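Local coordinates for protein GH61E (Thielavia terrestris, PDB 3EJA) that is very probably a copper-dependent lytic polysaccharide monooxygenase that cleaves glycosidic bonds of crystalline and amorphous polysaccharides by oxidation, at residues A[142-145]-A[149-152]; A[135-140]-A[177-182]; A[26-31]-A[37-42]. All blocks are in the same frame, centred on the assembly; numbering follows the deposited sequence.

In the fold
Contacts 1 and 2 both use the five-stranded sheet, and the loop of contact 3 touches its strand 151-162. Contact 2 is the core one, all its touching residues buried; a loop tyrosine meets an arginine-glutamate pair on strand 130-140. Contact 1, nearer the surface where strand 130-140 turns into strand 151-162, is largely polar and carries a sulfate; its Gln151 lies next to the metal site. Contact 3, partly buried, is apolar, a methyl on a phenyl ring. A backbone hydrogen bond, Gly140 N to Gln151 O, joins contacts 1 and 2. Phe152 joins all three, packing on Ile139 and Tyr179 and hydrogen-bonding through its carbonyl to Val28 N; Arg135 NE hydrogen-bonds Arg37 O weakly.

Contact 1 of 3, residues A[142-145]-A[149-152]; sequences HVAQ and GAQF. With SO4 (sulfate ion), chain I.
His142 and Gln151 meet beside the metal site of this AA9 monooxygenase, where a loop joins strands 130-140 and 151-162 of the beta sandwich. Gln151 OE1 lies at the edge of the imidazole, near its plane and 3.1 Å from His142 CE1; amide and ring stand 89° apart. A sulfate, probably from the crystallisation liquor, bridges the pair. His142 NE2 donates to its O3 over 2.8 Å, and Gln151 NE2 donates to its O1 over 2.6 Å with an N-H...O angle of 143°. Both residues probably bind the oxygen cosubstrate. The Gln151 chain runs straight out beyond CG (chi2 176°), and its OE1 also bonds Tyr153 OH; the sulfate on NE2 and Tyr153 on OE1 are consistent with the amide's orientation. His142 stacks on the metal ligand His68. Farther out, Val143 CG2 lies 3.8 Å from Gln151 NE2, over one face of the imidazole, toward its rim. The backbones are joined by a water that accepts from Val143 N and donates to Gly149 O. Ala144 CB rests on Ala150 CB at 4.1 Å, and a CA-H...O contact of 3.4 Å runs from Gly149 CA to Val143 O.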
# COMPACT_ATOMS: atom_id res chain seq x y z
N HIS A 142 16.49 -1.46 4.60
CA HIS A 142 17.69 -1.79 5.40
C HIS A 142 18.76 -2.59 4.64
O HIS A 142 19.94 -2.57 5.01
CB HIS A 142 17.29 -2.53 6.69
CG HIS A 142 16.44 -3.74 6.45
ND1 HIS A 142 15.15 -3.66 5.97
CD2 HIS A 142 16.70 -5.06 6.63
CE1 HIS A 142 14.66 -4.88 5.85
NE2 HIS A 142 15.57 -5.74 6.25
N VAL A 143 18.37 -3.30 3.58
CA VAL A 143 19.33 -3.94 2.68
C VAL A 143 19.06 -3.60 1.20
O VAL A 143 19.31 -4.41 0.30
CB VAL A 143 19.41 -5.49 2.90
CG1 VAL A 143 20.00 -5.82 4.29
CG2 VAL A 143 18.03 -6.16 2.72
N ALA A 144 18.58 -2.38 0.96
CA ALA A 144 18.13 -1.98 -0.38
C ALA A 144 19.21 -1.36 -1.26
O ALA A 144 18.92 -0.88 -2.36
CB ALA A 144 16.92 -1.04 -0.27
N GLN A 145 20.47 -1.39 -0.80
CA GLN A 145 21.57 -0.80 -1.59
C GLN A 145 21.92 -1.61 -2.84
O GLN A 145 22.65 -1.13 -3.72
CB GLN A 145 22.82 -0.56 -0.71
CG GLN A 145 23.66 -1.82 -0.42
CD GLN A 145 22.94 -2.84 0.45
OE1 GLN A 145 22.16 -2.50 1.35
NE2 GLN A 145 23.24 -4.12 0.22
N GLY A 149 17.02 -5.64 -3.53
CA GLY A 149 17.21 -5.66 -2.07
C GLY A 149 16.07 -5.11 -1.23
O GLY A 149 15.89 -5.53 -0.08
N ALA A 150 15.28 -4.18 -1.79
CA ALA A 150 14.12 -3.63 -1.08
C ALA A 150 13.11 -4.72 -0.71
O ALA A 150 12.90 -5.66 -1.48
CB ALA A 150 13.45 -2.54 -1.92
N GLN A 151 12.49 -4.60 0.46
CA GLN A 151 11.51 -5.60 0.93
C GLN A 151 10.12 -4.99 1.04
O GLN A 151 9.89 -4.10 1.86
CB GLN A 151 11.96 -6.21 2.27
CG GLN A 151 13.27 -6.97 2.19
CD GLN A 151 13.77 -7.48 3.53
OE1 GLN A 151 13.13 -7.29 4.57
NE2 GLN A 151 14.93 -8.14 3.51
N PHE A 152 9.20 -5.46 0.20
CA PHE A 152 7.82 -4.94 0.20
C PHE A 152 6.89 -5.77 1.07
O PHE A 152 6.74 -6.97 0.86
CB PHE A 152 7.28 -4.86 -1.25
CG PHE A 152 8.03 -3.88 -2.12
CD1 PHE A 152 9.25 -4.23 -2.69
CD2 PHE A 152 7.50 -2.61 -2.36
CE1 PHE A 152 9.96 -3.32 -3.48
CE2 PHE A 152 8.20 -1.69 -3.16
CZ PHE A 152 9.43 -2.04 -3.72
S SO4 I . 16.64 -9.34 6.52
O1 SO4 I . 16.76 -9.17 5.08
O2 SO4 I . 17.95 -9.14 7.13
O3 SO4 I . 15.68 -8.38 7.06
O4 SO4 I . 16.18 -10.69 6.81
O HOH W 1 15.85 -3.70 2.22

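Contact 2 of 3, residues A[135-140]-A[177-182]; sequences RAEQIG and GAYSAT
Tyr179 sets the hydroxyl end of its ring against the carboxylate of Glu137, joining a long loop to strand 130-140 on the five-stranded sheet of the fibronectin type III-like sandwich. Ala136 and Gln138 turn to Trp4 of the other sheet, whereas Arg135 and Glu137 point to the opposite side of the strand, where the Tyr179 side chain reaches them. Glu137 and Tyr179 approach each other from opposite directions. Tyr179 OH donates to Glu137 OE2 over 2.9 Å, using the syn lone pair of that oxygen. The other oxygen, OE1, lies in the ring plane at its edge, 3.1 Å from Tyr179 CE2, and the carboxylate is tilted 33° from the ring. The extended Glu137 chain (chi1 168°) puts its carboxylate at the Tyr179 hydroxyl.

Arg135, two residues earlier on the same strand face, grips OE1. Its NH2 forms a salt bridge of 2.7 Å to Glu137 OE1, and its NH1 adds a weak hydrogen bond of 3.0 Å to that same atom. OE1 sits in the guanidinium plane at its edge, while NH2 stands out of the carboxylate plane by 36°. A buried carboxylate held this way probably stays ionised. Gln73 NE2 gives Glu137 OE2 a second donor, and Tyr75 OH is the stronger polar partner of Tyr179 OH. Phe175 knits the group together, in a cation-pi contact with Arg135 and edge-to-face with Tyr179; Arg135 NH2 also bonds Ile36 O. The Arg135 and Tyr179 side chains run antiparallel alongside one another, with Arg135 NH1 coming no nearer than 4.1 Å to Tyr179 OH.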
# COMPACT_ATOMS: atom_id res chain seq x y z
N ARG A 135 -4.75 -0.79 -1.11
CA ARG A 135 -3.46 -1.46 -1.03
C ARG A 135 -2.57 -0.83 0.03
O ARG A 135 -2.33 0.39 -0.01
CB ARG A 135 -2.78 -1.42 -2.41
CG ARG A 135 -1.38 -2.01 -2.47
CD ARG A 135 -0.79 -1.84 -3.88
NE ARG A 135 0.56 -2.40 -3.97
CZ ARG A 135 1.67 -1.71 -3.69
NH1 ARG A 135 1.61 -0.44 -3.32
NH2 ARG A 135 2.86 -2.30 -3.79
N ALA A 136 -2.11 -1.65 0.98
CA ALA A 136 -1.16 -1.23 2.02
C ALA A 136 0.23 -1.66 1.60
O ALA A 136 0.41 -2.77 1.09
CB ALA A 136 -1.50 -1.86 3.37
N GLU A 137 1.19 -0.77 1.80
CA GLU A 137 2.57 -1.05 1.47
C GLU A 137 3.53 -0.44 2.49
O GLU A 137 3.35 0.71 2.89
CB GLU A 137 2.86 -0.49 0.09
CG GLU A 137 4.31 -0.42 -0.32
CD GLU A 137 4.47 0.29 -1.64
OE1 GLU A 137 4.49 -0.40 -2.66
OE2 GLU A 137 4.51 1.53 -1.65
N GLN A 138 4.53 -1.21 2.91
CA GLN A 138 5.72 -0.63 3.54
C GLN A 138 6.94 -1.20 2.84
O GLN A 138 6.97 -2.39 2.52
CB GLN A 138 5.78 -0.89 5.05
CG GLN A 138 6.72 0.08 5.81
CD GLN A 138 8.12 -0.47 6.05
OE1 GLN A 138 8.36 -1.68 5.94
NE2 GLN A 138 9.05 0.43 6.42
N ILE A 139 7.91 -0.34 2.56
CA ILE A 139 9.12 -0.74 1.84
C ILE A 139 10.32 -0.71 2.78
O ILE A 139 10.82 0.37 3.11
CB ILE A 139 9.38 0.16 0.59
CG1 ILE A 139 8.08 0.38 -0.20
CG2 ILE A 139 10.49 -0.43 -0.28
CD1 ILE A 139 8.18 1.40 -1.34
N GLY A 140 10.76 -1.88 3.22
CA GLY A 140 11.95 -2.01 4.07
C GLY A 140 13.20 -1.75 3.25
O GLY A 140 13.45 -2.45 2.25
N GLY A 177 4.19 -2.56 -12.79
CA GLY A 177 4.24 -1.51 -13.80
C GLY A 177 4.74 -0.20 -13.23
O GLY A 177 5.56 0.48 -13.85
N ALA A 178 4.24 0.15 -12.04
CA ALA A 178 4.51 1.45 -11.43
C ALA A 178 5.96 1.63 -10.97
O ALA A 178 6.47 2.75 -10.99
CB ALA A 178 3.57 1.70 -10.26
N TYR A 179 6.59 0.53 -10.56
CA TYR A 179 7.92 0.57 -9.95
C TYR A 179 8.98 -0.08 -10.83
O TYR A 179 8.73 -1.09 -11.50
CB TYR A 179 7.93 -0.15 -8.60
CG TYR A 179 7.05 0.45 -7.52
CD1 TYR A 179 6.58 1.76 -7.61
CD2 TYR A 179 6.72 -0.30 -6.39
CE1 TYR A 179 5.77 2.31 -6.60
CE2 TYR A 179 5.92 0.25 -5.38
CZ TYR A 179 5.45 1.54 -5.49
OH TYR A 179 4.65 2.08 -4.50
N SER A 180 10.18 0.50 -10.81
CA SER A 180 11.33 -0.15 -11.41
C SER A 180 12.36 -0.44 -10.31
O SER A 180 12.46 0.31 -9.34
CB SER A 180 11.93 0.76 -12.49
OG SER A 180 13.27 0.44 -12.78
N ALA A 181 13.11 -1.52 -10.48
CA ALA A 181 14.14 -1.93 -9.52
C ALA A 181 15.24 -0.89 -9.30
O ALA A 181 15.97 -0.96 -8.31
CB ALA A 181 14.75 -3.28 -9.90
N THR A 182 15.36 0.08 -10.21
CA THR A 182 16.39 1.12 -10.08
C THR A 182 15.82 2.48 -9.64
O THR A 182 16.56 3.47 -9.58
CB THR A 182 17.24 1.30 -11.38
OG1 THR A 182 16.37 1.64 -12.47
CG2 THR A 182 18.03 0.04 -11.70

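Contact 3 of 3, residues A[26-31]-A[37-42]; sequences GYVGDV and RCFQAT
Val28 and Phe39 bring the two backbones to within 7.2 Å, measured CA to CA, in the loop region that follows strand 3-7 and runs through the short helix 35-38 of this AA9 beta sandwich. The chain leaves that helix at Phe39, whose positive phi of 57° breaks the helical path; the preceding Cys38 is tied to Cys156 of strand 151-162 by a disulfide. The phenyl ring packs against residues 26-28.

Val28 CG2 sits squarely over the centre of one face, a CH-pi contact of 3.5 Å to the centroid and only 9° off the ring normal. With CG1 anti to the backbone N (chi1 -177°), CG2 falls beside N and anti to the carbonyl carbon, over the ring. The rim of Phe39 is met by main chain: CE2 lies 3.5 Å from Gly26 O, which approaches the ring edge near its plane and also accepts from Asn21 ND2. A leucine here would probably lose the flat face beneath the Val28 methyl and open a gap against the backbone of Gly26 and Tyr27. Tyr27 itself turns its side chain the other way, onto Gln151 and Tyr153, yet its carbonyl carbon C still comes 3.5 Å from Phe39 CZ.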
# COMPACT_ATOMS: atom_id res chain seq x y z
N GLY A 26 6.93 -12.89 5.50
CA GLY A 26 7.92 -12.59 4.44
C GLY A 26 7.57 -11.38 3.60
O GLY A 26 6.63 -10.65 3.91
N TYR A 27 8.30 -11.17 2.50
CA TYR A 27 8.17 -9.95 1.70
C TYR A 27 8.18 -10.22 0.19
O TYR A 27 8.58 -11.30 -0.24
CB TYR A 27 9.30 -8.97 2.05
CG TYR A 27 10.68 -9.54 1.83
CD1 TYR A 27 11.26 -9.52 0.56
CD2 TYR A 27 11.40 -10.09 2.87
CE1 TYR A 27 12.53 -10.06 0.34
CE2 TYR A 27 12.68 -10.62 2.67
CZ TYR A 27 13.22 -10.60 1.40
OH TYR A 27 14.48 -11.12 1.19
N VAL A 28 7.74 -9.24 -0.59
CA VAL A 28 7.91 -9.27 -2.03
C VAL A 28 9.22 -8.54 -2.35
O VAL A 28 9.45 -7.43 -1.87
CB VAL A 28 6.72 -8.60 -2.77
CG1 VAL A 28 6.90 -8.70 -4.30
CG2 VAL A 28 5.40 -9.23 -2.35
N GLY A 29 10.09 -9.19 -3.13
CA GLY A 29 11.36 -8.59 -3.56
C GLY A 29 11.43 -8.23 -5.04
O GLY A 29 12.34 -7.53 -5.47
N ASP A 30 10.46 -8.70 -5.82
CA ASP A 30 10.44 -8.54 -7.28
C ASP A 30 9.32 -7.58 -7.68
O ASP A 30 8.15 -7.95 -7.64
CB ASP A 30 10.20 -9.92 -7.91
CG ASP A 30 10.20 -9.90 -9.44
OD1 ASP A 30 10.31 -8.83 -10.08
OD2 ASP A 30 10.08 -11.00 -10.00
N VAL A 31 9.68 -6.35 -8.09
CA VAL A 31 8.65 -5.34 -8.42
C VAL A 31 7.87 -5.66 -9.70
O VAL A 31 6.85 -5.02 -9.99
CB VAL A 31 9.23 -3.91 -8.50
CG1 VAL A 31 9.86 -3.52 -7.16
CG2 VAL A 31 10.23 -3.77 -9.67
N ARG A 37 1.27 -6.30 -6.33
CA ARG A 37 -0.04 -5.65 -6.20
C ARG A 37 -0.68 -5.87 -4.82
O ARG A 37 -0.82 -4.92 -4.05
CB ARG A 37 -0.99 -6.07 -7.33
CG ARG A 37 -2.26 -5.22 -7.40
CD ARG A 37 -3.23 -5.75 -8.44
NE ARG A 37 -2.61 -5.85 -9.76
CZ ARG A 37 -3.10 -6.54 -10.79
NH1 ARG A 37 -4.25 -7.20 -10.66
NH2 ARG A 37 -2.44 -6.56 -11.94
N CYS A 38 -1.07 -7.11 -4.53
CA CYS A 38 -1.80 -7.44 -3.29
C CYS A 38 -1.20 -8.63 -2.53
O CYS A 38 -1.86 -9.22 -1.67
CB CYS A 38 -3.28 -7.71 -3.61
SG CYS A 38 -4.18 -6.25 -4.15
N PHE A 39 0.05 -8.98 -2.85
CA PHE A 39 0.77 -10.09 -2.22
C PHE A 39 -0.01 -11.41 -2.37
O PHE A 39 -0.07 -12.22 -1.44
CB PHE A 39 1.08 -9.78 -0.74
CG PHE A 39 2.41 -10.33 -0.25
CD1 PHE A 39 2.99 -11.46 -0.83
CD2 PHE A 39 3.06 -9.71 0.82
CE1 PHE A 39 4.22 -11.95 -0.36
CE2 PHE A 39 4.28 -10.20 1.29
CZ PHE A 39 4.86 -11.32 0.71
N GLN A 40 -0.60 -11.61 -3.55
CA GLN A 40 -1.28 -12.87 -3.86
C GLN A 40 -0.86 -13.35 -5.24
O GLN A 40 -1.22 -12.73 -6.25
CB GLN A 40 -2.81 -12.69 -3.82
CG GLN A 40 -3.43 -12.58 -2.44
CD GLN A 40 -4.95 -12.69 -2.47
OE1 GLN A 40 -5.62 -12.17 -3.38
NE2 GLN A 40 -5.51 -13.35 -1.47
N ALA A 41 -0.12 -14.45 -5.29
CA ALA A 41 0.23 -15.07 -6.58
C ALA A 41 -1.03 -15.46 -7.35
O ALA A 41 -1.08 -15.33 -8.59
CB ALA A 41 1.13 -16.29 -6.37
N THR A 42 -2.04 -15.93 -6.63
CA THR A 42 -3.37 -16.15 -7.20
C THR A 42 -4.40 -15.34 -6.43
O THR A 42 -4.61 -15.58 -5.23
CB THR A 42 -3.81 -17.63 -7.18
OG1 THR A 42 -2.87 -18.42 -7.90
CG2 THR A 42 -5.20 -17.78 -7.83